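Long-range contacts in putative bacteriocin (Brevibacillus laterosporus, PDB 4OZK), which probably kills or inhibits other bacteria, as a heat-stable, leaderless class IId bacteriocin of broad spectrum with a disulfide-stapled, defensin-like module: residues Y26-Y30 with V39-T43; D15-H19 with E44-C49. One frame throughout, in Å; residues are numbered along the deposited sequence.

Overall arrangement
Both contacts belong to one antiparallel sheet of three strands in which chain order is sheet order: 8-19 at one edge, 24-33 in the middle, 38-48 at the other edge. Contact 1 pairs 26-30 of the middle strand with 39-43 near the centre of the chain. Contact 2, its centre about 12 Å from that of contact 1, joins the two edge strands across the middle one, and along the chain its segments flank those of contact 1. The salt bridge from Arg27 to Glu44 and the packing of Tyr26 on Trp45 tie the two together. Cys41 is disulfide-bonded to Cys2 and contact 2 holds the Cys18-Cys49 bond, staples consistent with the peptide's heat stability.

Contact 1: residues Y26-Y30 with V39-T43; sequences YRHVY and VYCRT
The backbones of Val29 and Arg42 meet as an antiparallel hydrogen-bonded pair: Val29 N donates to Arg42 O at 2.9 Å, and Cys41 N returns a bond to Val29 O at 2.8 Å. Two weaker CA-H...O contacts flank them, Thr43 CA to Arg27 O and Tyr30 CA to Val39 O.

His28, Tyr30 and Tyr40 form an aromatic cluster on one face of the sheet, which Thr43 shares. The His28 and Tyr40 rings stack face to face, centroids 4.4 Å apart and planes at 30°. Tyr40 OH sits over the rim of the imidazole, 3.1 Å from His28 CE1, and a 2.6 Å hydrogen bond between Tyr40 OH and Thr43 OG1 helps fix the phenol there. With CG anti to the backbone N (chi1 177°), the Tyr40 ring runs along the strand to reach His28. Tyr30 instead offers its ring face to the CA-H of Tyr40, and its CE1 touches Tyr40 CB at 3.6 Å.

On the other face, the CG methylene of Arg42 lies alongside Val29, 3.8 Å from Val29 CB.

Cys41, disulfide-bonded to Cys2, and Arg42 both lie opposite Val29, making a classic beta bulge within the antiparallel hairpin of the defensin-like sheet.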
# COMPACT_ATOMS: atom_id res chain seq x y z
N TYR A 26 7.30 5.58 5.16
CA TYR A 26 6.59 4.41 4.64
C TYR A 26 5.25 4.82 4.05
O TYR A 26 4.68 5.87 4.40
CB TYR A 26 6.36 3.38 5.75
CG TYR A 26 5.39 3.86 6.81
CD1 TYR A 26 4.03 3.55 6.73
CD2 TYR A 26 5.83 4.63 7.89
CE1 TYR A 26 3.14 4.01 7.70
CE2 TYR A 26 4.96 5.09 8.86
CZ TYR A 26 3.61 4.77 8.76
OH TYR A 26 2.75 5.22 9.73
N ARG A 27 4.74 4.00 3.14
CA ARG A 27 3.36 4.15 2.69
C ARG A 27 2.79 2.79 2.41
O ARG A 27 3.53 1.79 2.36
CB ARG A 27 3.27 5.05 1.45
CG ARG A 27 3.96 4.51 0.21
CD ARG A 27 3.90 5.54 -0.91
NE ARG A 27 4.49 5.02 -2.14
CZ ARG A 27 4.75 5.75 -3.22
NH1 ARG A 27 4.48 7.05 -3.22
NH2 ARG A 27 5.29 5.19 -4.29
N HIS A 28 1.48 2.73 2.22
CA HIS A 28 0.78 1.47 2.02
C HIS A 28 0.34 1.32 0.57
O HIS A 28 -0.31 2.22 0.02
CB HIS A 28 -0.44 1.41 2.93
CG HIS A 28 -0.11 1.35 4.39
ND1 HIS A 28 1.17 1.10 4.86
CD2 HIS A 28 -0.89 1.50 5.49
CE1 HIS A 28 1.16 1.10 6.18
NE2 HIS A 28 -0.07 1.34 6.59
N VAL A 29 0.70 0.21 -0.07
CA VAL A 29 0.28 -0.04 -1.45
C VAL A 29 -0.99 -0.89 -1.48
O VAL A 29 -1.05 -1.98 -0.89
CB VAL A 29 1.37 -0.72 -2.28
CG1 VAL A 29 0.87 -0.95 -3.69
CG2 VAL A 29 2.62 0.14 -2.30
N TYR A 30 -2.01 -0.38 -2.15
CA TYR A 30 -3.31 -1.03 -2.20
C TYR A 30 -3.64 -1.44 -3.63
O TYR A 30 -3.52 -0.63 -4.55
CB TYR A 30 -4.39 -0.08 -1.67
CG TYR A 30 -4.50 -0.02 -0.17
CD1 TYR A 30 -5.38 -0.85 0.52
CD2 TYR A 30 -3.73 0.87 0.58
CE1 TYR A 30 -5.50 -0.80 1.89
CE2 TYR A 30 -3.83 0.93 1.97
CZ TYR A 30 -4.72 0.09 2.61
OH TYR A 30 -4.84 0.13 3.98
N VAL A 39 -7.30 -3.90 -1.38
CA VAL A 39 -6.57 -4.83 -0.52
C VAL A 39 -5.19 -4.26 -0.27
O VAL A 39 -4.54 -3.75 -1.19
CB VAL A 39 -6.53 -6.27 -1.11
CG1 VAL A 39 -7.93 -6.88 -1.13
CG2 VAL A 39 -5.97 -6.26 -2.52
N TYR A 40 -4.76 -4.32 0.99
CA TYR A 40 -3.45 -3.82 1.41
C TYR A 40 -2.43 -4.88 1.00
O TYR A 40 -2.49 -6.01 1.48
CB TYR A 40 -3.52 -3.59 2.93
CG TYR A 40 -2.26 -3.12 3.64
CD1 TYR A 40 -1.12 -2.72 2.95
CD2 TYR A 40 -2.22 -3.11 5.03
CE1 TYR A 40 0.03 -2.32 3.62
CE2 TYR A 40 -1.09 -2.72 5.71
CZ TYR A 40 0.04 -2.33 5.01
OH TYR A 40 1.16 -1.94 5.71
N CYS A 41 -1.52 -4.52 0.08
CA CYS A 41 -0.58 -5.50 -0.51
C CYS A 41 0.82 -5.50 0.08
O CYS A 41 1.39 -6.56 0.33
CB CYS A 41 -0.43 -5.29 -2.02
SG CYS A 41 -1.92 -5.50 -2.95
N ARG A 42 1.38 -4.31 0.24
CA ARG A 42 2.69 -4.18 0.87
C ARG A 42 2.87 -2.82 1.53
O ARG A 42 2.09 -1.88 1.32
CB ARG A 42 3.82 -4.40 -0.15
CG ARG A 42 4.00 -3.26 -1.15
CD ARG A 42 5.28 -3.43 -1.95
NE ARG A 42 5.20 -4.59 -2.84
CZ ARG A 42 6.23 -5.10 -3.51
NH1 ARG A 42 7.44 -4.56 -3.38
NH2 ARG A 42 6.06 -6.16 -4.29
N THR A 43 3.91 -2.75 2.35
CA THR A 43 4.36 -1.49 2.90
C THR A 43 5.58 -1.11 2.08
O THR A 43 6.53 -1.88 1.98
CB THR A 43 4.80 -1.64 4.37
OG1 THR A 43 3.73 -2.23 5.14
CG2 THR A 43 5.17 -0.28 4.94

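Contact 2: residues D15-H19 with E44-C49; sequences DYQCH and EWGSSC
Tyr16 brings the phenol end of its ring up to the backbone of Glu44-Gly46. Its CE1 meets two main-chain atoms, standing 3.6 Å from Gly46 N and equally near Glu44 O. The hydroxyl travels further, to the side chain of Glu44, where Tyr16 OH lies 3.4 Å from Glu44 CG. The two side chains cross at a slant, the phenol plane turned 66° from the carboxylate. Glu44 is extended, CG anti to the backbone N (chi1 177°), which carries its carboxylate past the phenol oxygen; Glu44 OE2 forms a salt bridge with Arg27 NE of the middle strand, which helps to position the acid. Tyr16 also packs on Met25 and Arg27, and its ring thus bridges the middle strand to touch the far edge of the sheet.

This is a contact between the two edge strands of the three-stranded antiparallel defensin-like sheet, brought together at one end of the molecule and closed there by the Cys18-Cys49 disulfide. Cys18 SG and Cys49 SG are joined at 2.0 Å with a chi3 of 98°, close to the 90° of a relaxed disulfide. The cystine ties the C-terminal residue, beyond the corner at Ser47, back to strand 8-19.

Next along the strand, His19 turns to the other side from Cys18 and meets Trp45 obliquely, ring planes at 50°. His19 CB comes in at the edge of the indole, 3.9 Å from Trp45 CZ3, while His19 CD2 touches Trp45 CH2 at 3.8 Å. The imidazole is held from the turn that follows it, His19 ND1 accepting hydrogen bonds from the backbone N of Leu21 and Glu22, and the indole also packs against Lys24 of the middle strand.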
# COMPACT_ATOMS: atom_id res chain seq x y z
N ASP A 15 -0.14 8.16 0.95
CA ASP A 15 1.03 9.02 0.90
C ASP A 15 2.05 8.67 1.98
O ASP A 15 1.71 8.14 3.04
CB ASP A 15 0.61 10.49 0.99
CG ASP A 15 0.00 10.99 -0.30
OD1 ASP A 15 0.28 10.38 -1.37
OD2 ASP A 15 -0.74 11.98 -0.25
N TYR A 16 3.32 8.95 1.69
CA TYR A 16 4.40 8.66 2.63
C TYR A 16 4.20 9.35 3.99
O TYR A 16 3.72 10.49 4.06
CB TYR A 16 5.75 9.07 2.02
CG TYR A 16 6.41 8.01 1.15
CD1 TYR A 16 6.81 6.79 1.69
CD2 TYR A 16 6.69 8.25 -0.20
CE1 TYR A 16 7.45 5.82 0.92
CE2 TYR A 16 7.33 7.29 -0.99
CZ TYR A 16 7.71 6.08 -0.41
OH TYR A 16 8.35 5.11 -1.17
N GLN A 17 4.55 8.65 5.06
CA GLN A 17 4.48 9.19 6.41
C GLN A 17 5.82 8.92 7.01
O GLN A 17 6.47 7.95 6.64
CB GLN A 17 3.45 8.42 7.25
CG GLN A 17 2.04 8.96 7.24
CD GLN A 17 1.13 8.13 8.13
OE1 GLN A 17 1.59 7.52 9.09
NE2 GLN A 17 -0.16 8.10 7.81
N CYS A 18 6.25 9.75 7.95
CA CYS A 18 7.49 9.45 8.66
C CYS A 18 7.22 8.47 9.80
O CYS A 18 6.28 8.66 10.59
CB CYS A 18 8.15 10.73 9.20
SG CYS A 18 9.77 10.42 9.97
N HIS A 19 8.03 7.42 9.88
CA HIS A 19 7.99 6.52 11.04
C HIS A 19 8.93 7.05 12.13
O HIS A 19 10.14 7.11 11.94
CB HIS A 19 8.38 5.10 10.63
CG HIS A 19 7.94 4.06 11.61
ND1 HIS A 19 8.52 3.91 12.85
CD2 HIS A 19 6.94 3.15 11.54
CE1 HIS A 19 7.92 2.93 13.50
NE2 HIS A 19 6.95 2.45 12.73
N GLU A 44 5.54 0.07 1.48
CA GLU A 44 6.69 0.57 0.75
C GLU A 44 7.49 1.53 1.63
O GLU A 44 6.93 2.46 2.22
CB GLU A 44 6.26 1.25 -0.56
CG GLU A 44 7.41 1.87 -1.33
CD GLU A 44 7.00 2.30 -2.73
OE1 GLU A 44 7.92 2.60 -3.54
OE2 GLU A 44 5.78 2.33 -3.02
N TRP A 45 8.80 1.29 1.73
CA TRP A 45 9.65 2.15 2.55
C TRP A 45 10.45 3.10 1.66
O TRP A 45 10.98 2.70 0.62
CB TRP A 45 10.55 1.31 3.46
CG TRP A 45 9.76 0.57 4.54
CD1 TRP A 45 9.22 -0.69 4.47
CD2 TRP A 45 9.42 1.08 5.83
NE1 TRP A 45 8.57 -0.99 5.64
CE2 TRP A 45 8.67 0.08 6.50
CE3 TRP A 45 9.67 2.30 6.50
CZ2 TRP A 45 8.18 0.25 7.81
CZ3 TRP A 45 9.17 2.47 7.80
CH2 TRP A 45 8.44 1.45 8.44
N GLY A 46 10.52 4.37 2.08
CA GLY A 46 11.13 5.41 1.27
C GLY A 46 12.39 5.98 1.90
O GLY A 46 13.19 5.23 2.48
N SER A 47 12.57 7.29 1.78
CA SER A 47 13.76 7.97 2.33
C SER A 47 13.68 8.26 3.83
O SER A 47 12.66 8.00 4.49
CB SER A 47 14.08 9.25 1.55
OG SER A 47 12.95 10.10 1.45
N SER A 48 14.77 8.79 4.37
CA SER A 48 14.89 9.02 5.81
C SER A 48 14.11 10.22 6.35
O SER A 48 13.69 11.11 5.59
CB SER A 48 16.35 9.16 6.20
OG SER A 48 17.03 7.96 5.89
N CYS A 49 13.92 10.23 7.67
CA CYS A 49 13.23 11.31 8.37
C CYS A 49 13.48 11.25 9.87
O CYS A 49 13.10 12.16 10.60
CB CYS A 49 11.73 11.26 8.08
SG CYS A 49 10.92 9.67 8.47